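Local coordinates for StiE protein (Stigmatella aurantiaca, PDB 6ECX) that transfers a methyl group from S-adenosylmethionine to an oxygen of a polyketide intermediate, as the O-methyltransferase domain of a modular polyketide synthase, at residues Ile11-Leu19 with Ser267-Ala277; Phe37-Val47 with Arg68-Arg77. All coordinates share one frame; numbering follows the deposited sequence.

Contact 1 pairs two helices and contact 2 lays a loop along helix 64-80, both beside the Rossmann-like core that binds S-adenosylmethionine (SAM); their centres are 18 Å apart. Along the chain, contact 2 is nested within the loop that contact 1 closes. They meet where Leu19 CD2 packs 4.2 Å from Trp40 CZ3. Both also reach the cofactor, at different parts of it. In contact 1, Leu19 CD1 lies 3.7 Å from SAM CE, the methyl carbon to be transferred. Contact 2 instead holds the carboxylate end, where Leu38 N donates a hydrogen bond of 3.1 Å to SAM OXT.

Contact 1 of 2, residues Ile11-Leu19 with Ser267-Ala277; sequences IIASFYDSL and SFGSYENVYKA
Helix 11-19 and the 267-277 part of helix 263-280 run roughly antiparallel, their axes 8.3 Å apart at an angle of 147°, with Phe15 set against Ser270 and Ser18 against Ser267. Both helices are additions to a class I, Rossmann-like methyltransferase fold: one precedes the whole sheet, and the other belongs to the helical insert between strands 226-233 and 283-292. Small residues allow the close approach, and where Ser18 meets Ser267 the CA atoms are 4.2 Å apart. Beside them, Ser270 OG lies 3.1 Å from Ser14 O, although it also has Arg266 O of its own helix as an acceptor. Phe15 fills the middle of the interface. With CG anti to the backbone N (chi1 153°), its ring swings beside Tyr271, and the two meet rim to rim with their planes 53° apart, neither lying over the other. Its CB meanwhile touches Val274 CG2 at 3.6 Å. Towards the other end, Ile11 rests its CG2 branch on Ala277 CB, 4.0 Å away. On its far side, helix 11-19 is tied to the sheet by a hydrogen bond from Tyr16 OH to Asp193 and by Ile12 against Phe194. The Tyr271 ring is backed by a carbonyl of its own helix, Ser267 O, which stands over the ring centre. At the phenol end, Leu19 crosses at about a right angle, and its CD2 lies 3.2 Å from Tyr271 OH.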
loop_
_atom_site.group_PDB
_atom_site.type_symbol
_atom_site.label_atom_id
_atom_site.label_comp_id
_atom_site.label_asym_id
_atom_site.label_seq_id
_atom_site.Cartn_x
_atom_site.Cartn_y
_atom_site.Cartn_z
ATOM N N ILE A 11 13.868 -9.470 6.119
ATOM C CA ILE A 11 12.558 -10.104 5.990
ATOM C C ILE A 11 11.649 -9.294 5.069
ATOM O O ILE A 11 10.789 -9.857 4.379
ATOM C CB ILE A 11 11.928 -10.300 7.384
ATOM C CG1 ILE A 11 12.826 -11.181 8.256
ATOM C CG2 ILE A 11 10.526 -10.898 7.278
ATOM C CD1 ILE A 11 12.320 -11.348 9.668
ATOM N N ILE A 12 11.825 -7.970 5.032
ATOM C CA ILE A 12 10.970 -7.125 4.202
ATOM C C ILE A 12 11.258 -7.355 2.722
ATOM O O ILE A 12 10.335 -7.408 1.899
ATOM C CB ILE A 12 11.143 -5.645 4.600
ATOM C CG1 ILE A 12 10.515 -5.393 5.971
ATOM C CG2 ILE A 12 10.548 -4.710 3.548
ATOM C CD1 ILE A 12 10.695 -3.977 6.460
ATOM N N ALA A 13 12.535 -7.516 2.362
ATOM C CA ALA A 13 12.896 -7.671 0.956
ATOM C C ALA A 13 12.392 -8.986 0.368
ATOM O O ALA A 13 12.115 -9.053 -0.834
ATOM C CB ALA A 13 14.411 -7.557 0.792
ATOM N N SER A 14 12.258 -10.036 1.188
ATOM C CA SER A 14 11.831 -11.335 0.668
ATOM C C SER A 14 10.357 -11.339 0.282
ATOM O O SER A 14 9.966 -12.044 -0.655
ATOM C CB SER A 14 12.104 -12.433 1.696
ATOM O OG SER A 14 13.490 -12.564 1.941
ATOM N N PHE A 15 9.530 -10.575 0.995
ATOM C CA PHE A 15 8.109 -10.498 0.668
ATOM C C PHE A 15 7.882 -9.740 -0.635
ATOM O O PHE A 15 6.985 -10.084 -1.414
ATOM C CB PHE A 15 7.353 -9.843 1.826
ATOM C CG PHE A 15 6.089 -9.130 1.419
ATOM C CD1 PHE A 15 4.900 -9.823 1.269
ATOM C CD2 PHE A 15 6.084 -7.757 1.218
ATOM C CE1 PHE A 15 3.735 -9.165 0.905
ATOM C CE2 PHE A 15 4.923 -7.097 0.853
ATOM C CZ PHE A 15 3.746 -7.801 0.700
ATOM N N TYR A 16 8.686 -8.708 -0.890
ATOM C CA TYR A 16 8.510 -7.905 -2.093
ATOM C C TYR A 16 9.051 -8.607 -3.335
ATOM O O TYR A 16 8.556 -8.369 -4.442
ATOM C CB TYR A 16 9.170 -6.538 -1.895
ATOM C CG TYR A 16 8.312 -5.558 -1.119
ATOM C CD1 TYR A 16 6.997 -5.309 -1.497
ATOM C CD2 TYR A 16 8.807 -4.894 -0.001
ATOM C CE1 TYR A 16 6.202 -4.415 -0.799
ATOM C CE2 TYR A 16 8.013 -4.001 0.711
ATOM C CZ TYR A 16 6.715 -3.767 0.303
ATOM O OH TYR A 16 5.921 -2.887 0.992
ATOM N N ASP A 17 10.056 -9.472 -3.180
ATOM C CA ASP A 17 10.464 -10.319 -4.294
ATOM C C ASP A 17 9.379 -11.327 -4.650
ATOM O O ASP A 17 9.273 -11.745 -5.808
ATOM C CB ASP A 17 11.769 -11.042 -3.960
ATOM C CG ASP A 17 12.938 -10.092 -3.809
ATOM O OD1 ASP A 17 12.980 -9.078 -4.537
ATOM O OD2 ASP A 17 13.815 -10.362 -2.961
ATOM N N SER A 18 8.565 -11.721 -3.669
ATOM C CA SER A 18 7.470 -12.648 -3.929
ATOM C C SER A 18 6.401 -12.007 -4.807
ATOM O O SER A 18 5.915 -12.627 -5.762
ATOM C CB SER A 18 6.871 -13.122 -2.603
ATOM O OG SER A 18 6.180 -12.078 -1.938
ATOM N N LEU A 19 6.017 -10.765 -4.492
ATOM C CA LEU A 19 5.014 -10.066 -5.292
ATOM C C LEU A 19 5.451 -9.944 -6.745
ATOM O O LEU A 19 4.626 -10.035 -7.662
ATOM C CB LEU A 19 4.739 -8.683 -4.699
ATOM C CG LEU A 19 4.002 -8.645 -3.363
ATOM C CD1 LEU A 19 4.004 -7.236 -2.798
ATOM C CD2 LEU A 19 2.580 -9.145 -3.529
ATOM N N SER A 267 6.776 -17.785 -2.986
ATOM C CA SER A 267 6.138 -16.491 -2.792
ATOM C C SER A 267 5.173 -16.511 -1.613
ATOM O O SER A 267 5.036 -15.504 -0.911
ATOM C CB SER A 267 5.418 -16.057 -4.071
ATOM O OG SER A 267 4.291 -16.871 -4.331
ATOM N N PHE A 268 4.503 -17.637 -1.372
ATOM C CA PHE A 268 3.608 -17.747 -0.229
ATOM C C PHE A 268 4.295 -18.300 1.011
ATOM O O PHE A 268 3.709 -18.251 2.097
ATOM C CB PHE A 268 2.382 -18.590 -0.601
ATOM C CG PHE A 268 1.399 -17.846 -1.459
ATOM C CD1 PHE A 268 0.350 -17.149 -0.886
ATOM C CD2 PHE A 268 1.556 -17.798 -2.833
ATOM C CE1 PHE A 268 -0.543 -16.440 -1.668
ATOM C CE2 PHE A 268 0.668 -17.090 -3.620
ATOM C CZ PHE A 268 -0.382 -16.406 -3.035
ATOM N N GLY A 269 5.518 -18.819 0.877
ATOM C CA GLY A 269 6.381 -18.952 2.036
ATOM C C GLY A 269 6.857 -17.606 2.554
ATOM O O GLY A 269 6.979 -17.409 3.767
ATOM N N SER A 270 7.123 -16.656 1.648
ATOM C CA SER A 270 7.500 -15.314 2.080
ATOM C C SER A 270 6.395 -14.665 2.896
ATOM O O SER A 270 6.667 -13.792 3.729
ATOM C CB SER A 270 7.840 -14.435 0.874
ATOM O OG SER A 270 9.064 -14.821 0.276
ATOM N N TYR A 271 5.146 -15.078 2.674
ATOM C CA TYR A 271 4.026 -14.501 3.403
ATOM C C TYR A 271 3.926 -15.046 4.825
ATOM O O TYR A 271 3.552 -14.301 5.740
ATOM C CB TYR A 271 2.723 -14.745 2.635
ATOM C CG TYR A 271 2.661 -14.052 1.285
ATOM C CD1 TYR A 271 3.565 -13.049 0.948
ATOM C CD2 TYR A 271 1.694 -14.397 0.349
ATOM C CE1 TYR A 271 3.508 -12.415 -0.284
ATOM C CE2 TYR A 271 1.630 -13.767 -0.886
ATOM C CZ TYR A 271 2.539 -12.775 -1.195
ATOM O OH TYR A 271 2.485 -12.144 -2.418
ATOM N N GLU A 272 4.261 -16.324 5.040
ATOM C CA GLU A 272 4.242 -16.855 6.400
ATOM C C GLU A 272 5.371 -16.267 7.247
ATOM O O GLU A 272 5.200 -16.081 8.457
ATOM C CB GLU A 272 4.312 -18.389 6.384
ATOM C CG GLU A 272 5.689 -18.970 6.094
ATOM C CD GLU A 272 5.683 -20.482 5.933
ATOM O OE1 GLU A 272 4.749 -21.143 6.436
ATOM O OE2 GLU A 272 6.621 -21.012 5.298
ATOM N N ASN A 273 6.523 -15.963 6.637
ATOM C CA ASN A 273 7.587 -15.292 7.379
ATOM C C ASN A 273 7.181 -13.877 7.765
ATOM O O ASN A 273 7.644 -13.348 8.782
ATOM C CB ASN A 273 8.871 -15.266 6.556
ATOM C CG ASN A 273 9.390 -16.649 6.254
ATOM O OD1 ASN A 273 9.258 -17.564 7.067
ATOM N ND2 ASN A 273 9.975 -16.816 5.074
ATOM N N VAL A 274 6.320 -13.250 6.967
ATOM C CA VAL A 274 5.786 -11.952 7.348
ATOM C C VAL A 274 4.838 -12.096 8.536
ATOM O O VAL A 274 4.794 -11.230 9.418
ATOM C CB VAL A 274 5.122 -11.285 6.129
ATOM C CG1 VAL A 274 4.277 -10.087 6.541
ATOM C CG2 VAL A 274 6.190 -10.838 5.132
ATOM N N TYR A 275 4.095 -13.208 8.604
ATOM C CA TYR A 275 3.205 -13.437 9.743
ATOM C C TYR A 275 3.983 -13.465 11.054
ATOM O O TYR A 275 3.640 -12.756 12.008
ATOM C CB TYR A 275 2.420 -14.744 9.569
ATOM C CG TYR A 275 1.535 -15.052 10.763
ATOM C CD1 TYR A 275 0.256 -14.508 10.858
ATOM C CD2 TYR A 275 1.989 -15.849 11.810
ATOM C CE1 TYR A 275 -0.553 -14.762 11.950
ATOM C CE2 TYR A 275 1.190 -16.106 12.913
ATOM C CZ TYR A 275 -0.080 -15.562 12.973
ATOM O OH TYR A 275 -0.883 -15.813 14.060
ATOM N N LYS A 276 5.022 -14.302 11.125
ATOM C CA LYS A 276 5.866 -14.357 12.317
ATOM C C LYS A 276 6.464 -12.990 12.633
ATOM O O LYS A 276 6.421 -12.522 13.778
ATOM C CB LYS A 276 6.972 -15.391 12.116
ATOM C CG LYS A 276 7.647 -15.826 13.400
ATOM C CD LYS A 276 8.432 -17.115 13.191
ATOM C CE LYS A 276 8.495 -17.932 14.470
ATOM N NZ LYS A 276 9.199 -19.237 14.286
ATOM N N ALA A 277 7.024 -12.333 11.619
ATOM C CA ALA A 277 7.664 -11.045 11.845
ATOM C C ALA A 277 6.671 -10.025 12.389
ATOM O O ALA A 277 7.011 -9.219 13.261
ATOM C CB ALA A 277 8.303 -10.556 10.545
#

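Contact 2 of 2, residues Phe37-Val47 with Arg68-Arg77; sequences FLTWGVFQEIV and RLAVAQRELR. With SAM (S-adenosylmethionine), chain B.
Gln73 and the loop Phe37-Val47 show how one extended side chain can hold several residues of an irregular loop against a helix. Its CB packs against Phe37 CD2 at 3.7 Å. CG passes Thr39 O, and CD lies by Phe37 CB. At the tip, OE1 sits at the edge of the Phe37 ring, near its plane, while NE2 donates to Thr39 O in a very short modelled bond of 2.5 Å. NE2 also lies by CD1 of the poorly ordered Trp40. Beyond this, Gly41 runs so close to the helix that a CA-H...O contact forms with Ala72 O. The same oxygen accepts Val42 N at 2.9 Å and Leu76 N from opposite faces of its carbonyl plane. A cation-pi stack closes each end. The Arg68 guanidinium lies over the Phe43 ring, planes 6° apart, and Arg77 lies flat but off-centre on Phe37. Arg77 also carries a salt bridge to Asp102 and reaches the S-adenosylmethionine carboxylate, its NH2 2.9 Å from O. The later part of the loop, Val42 and Phe43, lies between helix 64-80 and helix 235-242, while Phe37 packs on helix 101-109.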
loop_
_atom_site.group_PDB
_atom_site.type_symbol
_atom_site.label_atom_id
_atom_site.label_comp_id
_atom_site.label_asym_id
_atom_site.label_seq_id
_atom_site.Cartn_x
_atom_site.Cartn_y
_atom_site.Cartn_z
ATOM N N PHE A 37 -8.377 -6.234 -5.264
ATOM C CA PHE A 37 -7.408 -5.502 -4.455
ATOM C C PHE A 37 -6.140 -6.332 -4.277
ATOM O O PHE A 37 -6.211 -7.504 -3.892
ATOM C CB PHE A 37 -7.998 -5.153 -3.085
ATOM C CG PHE A 37 -8.844 -3.912 -3.083
ATOM C CD1 PHE A 37 -8.425 -2.766 -3.744
ATOM C CD2 PHE A 37 -10.060 -3.892 -2.416
ATOM C CE1 PHE A 37 -9.200 -1.621 -3.735
ATOM C CE2 PHE A 37 -10.841 -2.750 -2.405
ATOM C CZ PHE A 37 -10.410 -1.616 -3.065
ATOM N N LEU A 38 -4.982 -5.714 -4.535
ATOM C CA LEU A 38 -3.687 -6.371 -4.388
ATOM C C LEU A 38 -3.023 -6.086 -3.039
ATOM O O LEU A 38 -1.821 -6.323 -2.881
ATOM C CB LEU A 38 -2.760 -5.978 -5.542
ATOM C CG LEU A 38 -3.247 -6.446 -6.922
ATOM C CD1 LEU A 38 -2.308 -6.003 -8.035
ATOM C CD2 LEU A 38 -3.438 -7.961 -6.949
ATOM N N THR A 39 -3.772 -5.567 -2.076
ATOM C CA THR A 39 -3.411 -5.620 -0.669
ATOM C C THR A 39 -4.424 -6.515 0.027
ATOM O O THR A 39 -5.501 -6.792 -0.511
ATOM C CB THR A 39 -3.434 -4.239 -0.009
ATOM O OG1 THR A 39 -4.790 -3.916 0.319
ATOM C CG2 THR A 39 -2.855 -3.173 -0.936
ATOM N N TRP A 40 -4.096 -6.944 1.240
ATOM C CA TRP A 40 -4.972 -7.867 1.945
ATOM C C TRP A 40 -5.036 -7.461 3.411
ATOM O O TRP A 40 -3.994 -7.284 4.051
ATOM C CB TRP A 40 -4.481 -9.296 1.718
ATOM C CG TRP A 40 -4.498 -9.607 0.226
ATOM C CD1 TRP A 40 -5.601 -9.863 -0.534
ATOM C CD2 TRP A 40 -3.378 -9.624 -0.685
ATOM N NE1 TRP A 40 -5.245 -10.063 -1.846
ATOM C CE2 TRP A 40 -3.889 -9.923 -1.966
ATOM C CE3 TRP A 40 -1.998 -9.431 -0.538
ATOM C CZ2 TRP A 40 -3.070 -10.037 -3.091
ATOM C CZ3 TRP A 40 -1.187 -9.543 -1.661
ATOM C CH2 TRP A 40 -1.727 -9.843 -2.918
ATOM N N GLY A 41 -6.264 -7.349 3.941
ATOM C CA GLY A 41 -6.587 -6.322 4.919
ATOM C C GLY A 41 -6.794 -6.568 6.404
ATOM O O GLY A 41 -6.212 -7.471 7.007
ATOM N N VAL A 42 -7.628 -5.717 7.002
ATOM C CA VAL A 42 -7.701 -5.529 8.447
ATOM C C VAL A 42 -8.768 -6.454 9.026
ATOM O O VAL A 42 -9.969 -6.237 8.837
ATOM C CB VAL A 42 -7.978 -4.057 8.795
ATOM C CG1 VAL A 42 -8.343 -3.884 10.261
ATOM C CG2 VAL A 42 -6.772 -3.197 8.441
ATOM N N PHE A 43 -8.328 -7.500 9.718
ATOM C CA PHE A 43 -9.201 -8.332 10.541
ATOM C C PHE A 43 -9.099 -7.817 11.972
ATOM O O PHE A 43 -8.046 -7.942 12.605
ATOM C CB PHE A 43 -8.804 -9.807 10.470
ATOM C CG PHE A 43 -9.402 -10.563 9.303
ATOM C CD1 PHE A 43 -9.383 -10.039 8.027
ATOM C CD2 PHE A 43 -9.954 -11.821 9.487
ATOM C CE1 PHE A 43 -9.923 -10.738 6.958
ATOM C CE2 PHE A 43 -10.487 -12.525 8.413
ATOM C CZ PHE A 43 -10.476 -11.980 7.154
ATOM N N GLN A 44 -10.189 -7.233 12.483
ATOM C CA GLN A 44 -10.161 -6.714 13.847
ATOM C C GLN A 44 -9.897 -7.836 14.845
ATOM O O GLN A 44 -9.214 -7.631 15.859
ATOM C CB GLN A 44 -11.472 -5.989 14.175
ATOM C CG GLN A 44 -11.816 -4.824 13.244
ATOM C CD GLN A 44 -12.694 -5.244 12.072
ATOM O OE1 GLN A 44 -12.734 -6.419 11.699
ATOM N NE2 GLN A 44 -13.410 -4.281 11.495
ATOM N N GLU A 45 -10.418 -9.030 14.567
ATOM C CA GLU A 45 -10.146 -10.221 15.360
ATOM C C GLU A 45 -9.939 -11.406 14.425
ATOM O O GLU A 45 -10.365 -11.393 13.266
ATOM C CB GLU A 45 -11.284 -10.533 16.351
ATOM C CG GLU A 45 -11.451 -9.523 17.480
ATOM C CD GLU A 45 -10.236 -9.445 18.393
ATOM O OE1 GLU A 45 -9.492 -10.448 18.480
ATOM O OE2 GLU A 45 -10.025 -8.379 19.017
ATOM N N ILE A 46 -9.259 -12.433 14.940
ATOM C CA ILE A 46 -9.214 -13.714 14.249
ATOM C C ILE A 46 -10.634 -14.240 14.102
ATOM O O ILE A 46 -11.411 -14.254 15.064
ATOM C CB ILE A 46 -8.325 -14.707 15.017
ATOM C CG1 ILE A 46 -6.852 -14.287 14.933
ATOM C CG2 ILE A 46 -8.552 -16.150 14.522
ATOM C CD1 ILE A 46 -5.972 -14.969 15.965
ATOM N N VAL A 47 -10.995 -14.653 12.895
ATOM C CA VAL A 47 -12.294 -15.279 12.691
ATOM C C VAL A 47 -12.050 -16.766 12.430
ATOM O O VAL A 47 -11.454 -17.133 11.404
ATOM C CB VAL A 47 -13.091 -14.607 11.563
ATOM C CG1 VAL A 47 -13.537 -13.208 11.998
ATOM C CG2 VAL A 47 -12.271 -14.485 10.328
ATOM N N ARG A 68 -15.674 -11.631 3.112
ATOM C CA ARG A 68 -15.008 -11.198 4.340
ATOM C C ARG A 68 -13.660 -10.558 4.035
ATOM O O ARG A 68 -13.301 -9.536 4.631
ATOM C CB ARG A 68 -14.837 -12.375 5.298
ATOM C CG ARG A 68 -14.276 -12.013 6.661
ATOM C CD ARG A 68 -15.194 -11.059 7.418
ATOM N NE ARG A 68 -14.663 -10.741 8.742
ATOM C CZ ARG A 68 -13.941 -9.660 9.012
ATOM N NH1 ARG A 68 -13.672 -8.790 8.045
ATOM N NH2 ARG A 68 -13.491 -9.445 10.243
ATOM N N LEU A 69 -12.906 -11.140 3.101
ATOM C CA LEU A 69 -11.647 -10.528 2.693
ATOM C C LEU A 69 -11.884 -9.169 2.032
ATOM O O LEU A 69 -11.139 -8.211 2.279
ATOM C CB LEU A 69 -10.894 -11.473 1.763
ATOM C CG LEU A 69 -9.572 -10.942 1.217
ATOM C CD1 LEU A 69 -8.640 -10.539 2.350
ATOM C CD2 LEU A 69 -8.934 -12.004 0.330
ATOM N N ALA A 70 -12.927 -9.058 1.203
ATOM C CA ALA A 70 -13.230 -7.770 0.582
ATOM C C ALA A 70 -13.561 -6.719 1.633
ATOM O O ALA A 70 -13.107 -5.571 1.539
ATOM C CB ALA A 70 -14.380 -7.915 -0.414
ATOM N N VAL A 71 -14.337 -7.100 2.651
ATOM C CA VAL A 71 -14.645 -6.191 3.751
ATOM C C VAL A 71 -13.361 -5.693 4.404
ATOM O O VAL A 71 -13.184 -4.490 4.638
ATOM C CB VAL A 71 -15.563 -6.888 4.773
ATOM C CG1 VAL A 71 -15.635 -6.092 6.069
ATOM C CG2 VAL A 71 -16.946 -7.089 4.184
ATOM N N ALA A 72 -12.444 -6.616 4.708
ATOM C CA ALA A 72 -11.225 -6.236 5.412
ATOM C C ALA A 72 -10.308 -5.392 4.540
ATOM O O ALA A 72 -9.481 -4.634 5.065
ATOM C CB ALA A 72 -10.481 -7.482 5.899
ATOM N N GLN A 73 -10.409 -5.533 3.220
ATOM C CA GLN A 73 -9.609 -4.707 2.329
ATOM C C GLN A 73 -10.167 -3.295 2.254
ATOM O O GLN A 73 -9.399 -2.325 2.210
ATOM C CB GLN A 73 -9.546 -5.334 0.934
ATOM C CG GLN A 73 -8.681 -6.601 0.860
ATOM C CD GLN A 73 -8.836 -7.337 -0.461
ATOM O OE1 GLN A 73 -9.949 -7.519 -0.950
ATOM N NE2 GLN A 73 -7.719 -7.749 -1.051
ATOM N N ARG A 74 -11.498 -3.165 2.221
ATOM C CA ARG A 74 -12.117 -1.849 2.308
ATOM C C ARG A 74 -11.783 -1.171 3.635
ATOM O O ARG A 74 -11.573 0.049 3.685
ATOM C CB ARG A 74 -13.628 -1.967 2.118
ATOM C CG ARG A 74 -14.026 -2.243 0.680
ATOM C CD ARG A 74 -15.521 -2.067 0.465
ATOM N NE ARG A 74 -16.287 -3.196 0.982
ATOM C CZ ARG A 74 -16.478 -4.331 0.315
ATOM N NH1 ARG A 74 -15.955 -4.491 -0.894
ATOM N NH2 ARG A 74 -17.187 -5.306 0.858
ATOM N N GLU A 75 -11.708 -1.950 4.714
ATOM C CA GLU A 75 -11.363 -1.384 6.015
ATOM C C GLU A 75 -9.926 -0.860 6.040
ATOM O O GLU A 75 -9.650 0.192 6.630
ATOM C CB GLU A 75 -11.578 -2.438 7.100
ATOM C CG GLU A 75 -11.053 -2.054 8.478
ATOM C CD GLU A 75 -11.823 -0.916 9.135
ATOM O OE1 GLU A 75 -12.831 -0.445 8.561
ATOM O OE2 GLU A 75 -11.406 -0.499 10.241
ATOM N N LEU A 76 -8.991 -1.586 5.419
ATOM C CA LEU A 76 -7.635 -1.063 5.279
ATOM C C LEU A 76 -7.652 0.291 4.575
ATOM O O LEU A 76 -7.007 1.251 5.021
ATOM C CB LEU A 76 -6.769 -2.061 4.509
ATOM C CG LEU A 76 -5.329 -1.624 4.253
ATOM C CD1 LEU A 76 -4.462 -1.948 5.459
ATOM C CD2 LEU A 76 -4.806 -2.338 3.031
ATOM N N ARG A 77 -8.431 0.389 3.492
ATOM C CA ARG A 77 -8.555 1.642 2.755
ATOM C C ARG A 77 -9.192 2.746 3.603
ATOM O O ARG A 77 -8.783 3.911 3.523
ATOM C CB ARG A 77 -9.391 1.421 1.498
ATOM C CG ARG A 77 -8.597 1.321 0.213
ATOM C CD ARG A 77 -7.972 -0.032 0.075
ATOM N NE ARG A 77 -7.108 -0.127 -1.100
ATOM C CZ ARG A 77 -6.414 -1.215 -1.409
ATOM N NH1 ARG A 77 -6.497 -2.282 -0.625
ATOM N NH2 ARG A 77 -5.643 -1.237 -2.486
HETATM N N SAM B . -1.407 -0.332 -5.152
HETATM C CA SAM B . -2.054 -1.468 -5.795
HETATM C C SAM B . -3.046 -2.134 -4.850
HETATM O O SAM B . -3.020 -1.845 -3.657
HETATM O OXT SAM B . -3.884 -2.953 -5.239
HETATM C CB SAM B . -1.011 -2.470 -6.258
HETATM C CG SAM B . -0.000 -2.873 -5.192
HETATM S SD SAM B . 1.051 -4.216 -5.806
HETATM C CE SAM B . 1.417 -5.096 -4.265
HETATM C "C5'" SAM B . 2.576 -3.351 -6.261
HETATM C "C4'" SAM B . 2.412 -2.483 -7.511
HETATM O "O4'" SAM B . 3.500 -1.588 -7.693
HETATM C "C3'" SAM B . 2.296 -3.250 -8.824
HETATM O "O3'" SAM B . 1.218 -2.656 -9.525
HETATM C "C2'" SAM B . 3.591 -2.948 -9.569
HETATM O "O2'" SAM B . 3.463 -2.929 -10.977
HETATM C "C1'" SAM B . 3.888 -1.547 -9.053
HETATM N N9 SAM B . 5.293 -1.103 -9.156
HETATM C C8 SAM B . 6.389 -1.736 -8.622
HETATM N N7 SAM B . 7.491 -0.993 -8.900
HETATM C C5 SAM B . 7.122 0.098 -9.608
HETATM C C6 SAM B . 7.828 1.162 -10.138
HETATM N N6 SAM B . 9.151 1.246 -9.997
HETATM N N1 SAM B . 7.159 2.162 -10.826
HETATM C C2 SAM B . 5.793 2.106 -10.977
HETATM N N3 SAM B . 5.099 1.042 -10.442
HETATM C C4 SAM B . 5.741 0.047 -9.773
HETATM O O HOH W 1 -12.812 -6.217 8.240
#